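Local coordinates for protein glutathione S-transferase (Ceriporiopsis subvermispora, PDB 6J3E) that probably conjugates glutathione to electrophilic substrates, as a fungal serine-type glutathione S-transferase related to the etherase LigE, at residues 28-33 against 204-209. Residues are numbered along the deposited sequence; the frame is centred on the assembly and turned at random.
Sequences RYTLNF and VSYADI
Val204 and Phe33 approach each other from opposite directions. Val204 CG1 lies over one face of the Phe33 ring, 3.9 Å from the centroid and shifted toward the rim, a CH-pi contact, while Val204 CB packs 3.6 Å from Phe33 CZ. Phe33 gets there by setting CG anti to its backbone N (chi1 170°), which carries the ring out from helix 22-34; Tyr250 meets that ring edge-to-face and Pro101 also touches it. Were Phe33 an alanine, Val204 CG1 and Tyr250 would probably lose the ring they pack on, with a gap opening between this helix and the turn leading into helix 206-222.

Ser205 is the N-cap of that second helix, and its backbone N donates a 2.6 Å hydrogen bond to Asp208 OD2, coming in on the anti side of the carboxylate and tilted 27° out of its plane. Ser-x-x-Asp is the sequence of the N-capping box of the glutathione S-transferase fold, and of its two bonds the one from Ser205 N to the Asp208 carboxylate is formed here. The capped helix starts beside helix 22-34, the first helix of the thioredoxin-like domain.

Tyr206 comes next and turns the edge of its ring to Thr30 OG1, which sits near the ring plane, 4.1 Å from Tyr206 CD1. The phenol OH hydrogen-bonds Ser86, a glutathione-binding residue, while the Thr30 hydroxyl is bonded to the backbone O of Lys26, another residue of that site.

One turn on, Ile209 lies against Thr30 and Tyr29, its side chain crossing that of Thr30 at about a right angle. Its CG2 branch does most of the touching, 3.5 Å from Thr30 OG1 and 3.6 Å from Tyr29 CB, and CD1 follows at 3.8 Å from Thr30 OG1. Phe247 of helix 235-247 packs on Ile209 as well as on Val204.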
ATOM      1  N   ARG A  28      -6.743  13.205 -16.577  1.00 50.23           N
ATOM      2  CA  ARG A  28      -7.019  14.598 -16.907  1.00 53.49           C
ATOM      3  C   ARG A  28      -6.164  15.530 -16.052  1.00 60.34           C
ATOM      4  O   ARG A  28      -5.484  16.423 -16.573  1.00 59.25           O
ATOM      5  CB  ARG A  28      -8.510  14.906 -16.732  1.00 54.34           C
ATOM      6  CG  ARG A  28      -8.898  16.323 -17.161  1.00 58.07           C
ATOM      7  CD  ARG A  28     -10.402  16.593 -17.082  1.00 58.41           C
ATOM      8  NE  ARG A  28     -11.179  15.765 -17.999  1.00 62.77           N
ATOM      9  CZ  ARG A  28     -11.345  16.018 -19.298  1.00 63.42           C
ATOM     10  NH1 ARG A  28     -10.777  17.074 -19.867  1.00 60.30           N
ATOM     11  NH2 ARG A  28     -12.087  15.204 -20.038  1.00 63.36           N
ATOM     12  N   TYR A  29      -6.179  15.329 -14.730  1.00 56.87           N
ATOM     13  CA  TYR A  29      -5.304  16.105 -13.860  1.00 57.85           C
ATOM     14  C   TYR A  29      -3.864  16.062 -14.364  1.00 59.43           C
ATOM     15  O   TYR A  29      -3.203  17.103 -14.471  1.00 58.34           O
ATOM     16  CB  TYR A  29      -5.383  15.579 -12.421  1.00 55.14           C
ATOM     17  CG  TYR A  29      -6.432  16.229 -11.528  1.00 58.60           C
ATOM     18  CD1 TYR A  29      -6.570  17.616 -11.467  1.00 62.43           C
ATOM     19  CD2 TYR A  29      -7.256  15.459 -10.721  1.00 53.70           C
ATOM     20  CE1 TYR A  29      -7.510  18.212 -10.632  1.00 58.13           C
ATOM     21  CE2 TYR A  29      -8.196  16.042  -9.892  1.00 59.05           C
ATOM     22  CZ  TYR A  29      -8.325  17.418  -9.846  1.00 61.46           C
ATOM     23  OH  TYR A  29      -9.278  17.992  -9.012  1.00 59.78           O
ATOM     24  N   THR A  30      -3.379  14.868 -14.727  1.00 59.13           N
ATOM     25  CA  THR A  30      -1.981  14.731 -15.134  1.00 61.38           C
ATOM     26  C   THR A  30      -1.690  15.520 -16.415  1.00 63.21           C
ATOM     27  O   THR A  30      -0.666  16.218 -16.498  1.00 62.53           O
ATOM     28  CB  THR A  30      -1.623  13.246 -15.287  1.00 58.17           C
ATOM     29  OG1 THR A  30      -1.967  12.548 -14.080  1.00 56.17           O
ATOM     30  CG2 THR A  30      -0.126  13.070 -15.515  1.00 49.26           C
ATOM     31  N   LEU A  31      -2.588  15.455 -17.409  1.00 59.68           N
ATOM     32  CA  LEU A  31      -2.376  16.220 -18.640  1.00 61.47           C
ATOM     33  C   LEU A  31      -2.481  17.728 -18.401  1.00 61.57           C
ATOM     34  O   LEU A  31      -1.765  18.504 -19.040  1.00 59.89           O
ATOM     35  CB  LEU A  31      -3.369  15.772 -19.712  1.00 61.85           C
ATOM     36  CG  LEU A  31      -3.196  14.363 -20.289  1.00 58.11           C
ATOM     37  CD1 LEU A  31      -4.479  13.938 -20.961  1.00 59.77           C
ATOM     38  CD2 LEU A  31      -2.055  14.304 -21.285  1.00 56.99           C
ATOM     39  N   ASN A  32      -3.349  18.156 -17.475  1.00 65.35           N
ATOM     40  CA  ASN A  32      -3.455  19.577 -17.135  1.00 58.58           C
ATOM     41  C   ASN A  32      -2.216  20.062 -16.384  1.00 63.29           C
ATOM     42  O   ASN A  32      -1.710  21.156 -16.651  1.00 68.02           O
ATOM     43  CB  ASN A  32      -4.720  19.827 -16.308  1.00 56.12           C
ATOM     44  CG  ASN A  32      -6.003  19.663 -17.122  1.00 61.36           C
ATOM     45  OD1 ASN A  32      -5.961  19.482 -18.346  1.00 62.52           O
ATOM     46  ND2 ASN A  32      -7.148  19.746 -16.451  1.00 58.32           N
ATOM     47  N   PHE A  33      -1.712  19.265 -15.440  1.00 62.35           N
ATOM     48  CA  PHE A  33      -0.563  19.688 -14.648  1.00 59.84           C
ATOM     49  C   PHE A  33       0.720  19.637 -15.456  1.00 60.84           C
ATOM     50  O   PHE A  33       1.612  20.472 -15.264  1.00 59.95           O
ATOM     51  CB  PHE A  33      -0.435  18.816 -13.401  1.00 64.52           C
ATOM     52  CG  PHE A  33       0.852  19.017 -12.640  1.00 58.44           C
ATOM     53  CD1 PHE A  33       0.971  20.043 -11.707  1.00 59.47           C
ATOM     54  CD2 PHE A  33       1.928  18.173 -12.848  1.00 58.04           C
ATOM     55  CE1 PHE A  33       2.142  20.230 -10.996  1.00 57.96           C
ATOM     56  CE2 PHE A  33       3.104  18.346 -12.156  1.00 61.28           C
ATOM     57  CZ  PHE A  33       3.214  19.381 -11.218  1.00 61.83           C
ATOM     58  N   VAL A 204       4.673  18.249  -6.454  1.00 61.13           N
ATOM     59  CA  VAL A 204       3.550  17.400  -6.835  1.00 58.60           C
ATOM     60  C   VAL A 204       4.056  16.091  -7.428  1.00 59.06           C
ATOM     61  O   VAL A 204       5.031  16.062  -8.189  1.00 61.26           O
ATOM     62  CB  VAL A 204       2.654  18.141  -7.836  1.00 54.55           C
ATOM     63  CG1 VAL A 204       1.804  17.160  -8.629  1.00 55.80           C
ATOM     64  CG2 VAL A 204       1.804  19.127  -7.109  1.00 54.53           C
ATOM     65  N   SER A 205       3.388  14.998  -7.084  1.00 57.97           N
ATOM     66  CA  SER A 205       3.710  13.681  -7.605  1.00 56.77           C
ATOM     67  C   SER A 205       2.423  13.025  -8.076  1.00 54.04           C
ATOM     68  O   SER A 205       1.321  13.508  -7.792  1.00 53.70           O
ATOM     69  CB  SER A 205       4.387  12.827  -6.533  1.00 57.45           C
ATOM     70  OG  SER A 205       3.567  12.805  -5.381  1.00 53.53           O
ATOM     71  N   TYR A 206       2.557  11.899  -8.785  1.00 52.48           N
ATOM     72  CA  TYR A 206       1.349  11.193  -9.221  1.00 55.58           C
ATOM     73  C   TYR A 206       0.534  10.697  -8.039  1.00 51.33           C
ATOM     74  O   TYR A 206      -0.676  10.496  -8.181  1.00 54.30           O
ATOM     75  CB  TYR A 206       1.684  10.021 -10.169  1.00 59.57           C
ATOM     76  CG  TYR A 206       0.469   9.209 -10.639  1.00 52.33           C
ATOM     77  CD1 TYR A 206      -0.417   9.711 -11.595  1.00 51.23           C
ATOM     78  CD2 TYR A 206       0.214   7.944 -10.128  1.00 51.99           C
ATOM     79  CE1 TYR A 206      -1.535   8.962 -12.021  1.00 50.16           C
ATOM     80  CE2 TYR A 206      -0.913   7.193 -10.539  1.00 50.40           C
ATOM     81  CZ  TYR A 206      -1.769   7.705 -11.486  1.00 50.78           C
ATOM     82  OH  TYR A 206      -2.869   6.966 -11.867  1.00 49.43           O
ATOM     83  N   ALA A 207       1.156  10.533  -6.863  1.00 54.34           N
ATOM     84  CA  ALA A 207       0.403  10.047  -5.705  1.00 54.64           C
ATOM     85  C   ALA A 207      -0.606  11.087  -5.235  1.00 49.19           C
ATOM     86  O   ALA A 207      -1.719  10.740  -4.823  1.00 50.37           O
ATOM     87  CB  ALA A 207       1.353   9.651  -4.572  1.00 48.21           C
ATOM     88  N   ASP A 208      -0.221  12.362  -5.292  1.00 49.68           N
ATOM     89  CA  ASP A 208      -1.136  13.460  -5.024  1.00 49.96           C
ATOM     90  C   ASP A 208      -2.253  13.488  -6.047  1.00 50.26           C
ATOM     91  O   ASP A 208      -3.417  13.720  -5.702  1.00 48.82           O
ATOM     92  CB  ASP A 208      -0.382  14.794  -5.055  1.00 47.70           C
ATOM     93  CG  ASP A 208       0.930  14.744  -4.297  1.00 56.46           C
ATOM     94  OD1 ASP A 208       0.947  14.282  -3.127  1.00 57.81           O
ATOM     95  OD2 ASP A 208       1.954  15.160  -4.885  1.00 60.80           O
ATOM     96  N   ILE A 209      -1.902  13.294  -7.319  1.00 52.73           N
ATOM     97  CA  ILE A 209      -2.894  13.323  -8.382  1.00 51.96           C
ATOM     98  C   ILE A 209      -3.891  12.203  -8.177  1.00 49.14           C
ATOM     99  O   ILE A 209      -5.097  12.377  -8.386  1.00 48.46           O
ATOM    100  CB  ILE A 209      -2.195  13.240  -9.754  1.00 49.55           C
ATOM    101  CG1 ILE A 209      -1.298  14.454  -9.948  1.00 47.91           C
ATOM    102  CG2 ILE A 209      -3.209  13.129 -10.891  1.00 51.64           C
ATOM    103  CD1 ILE A 209      -0.433  14.395 -11.182  1.00 54.31           C
TER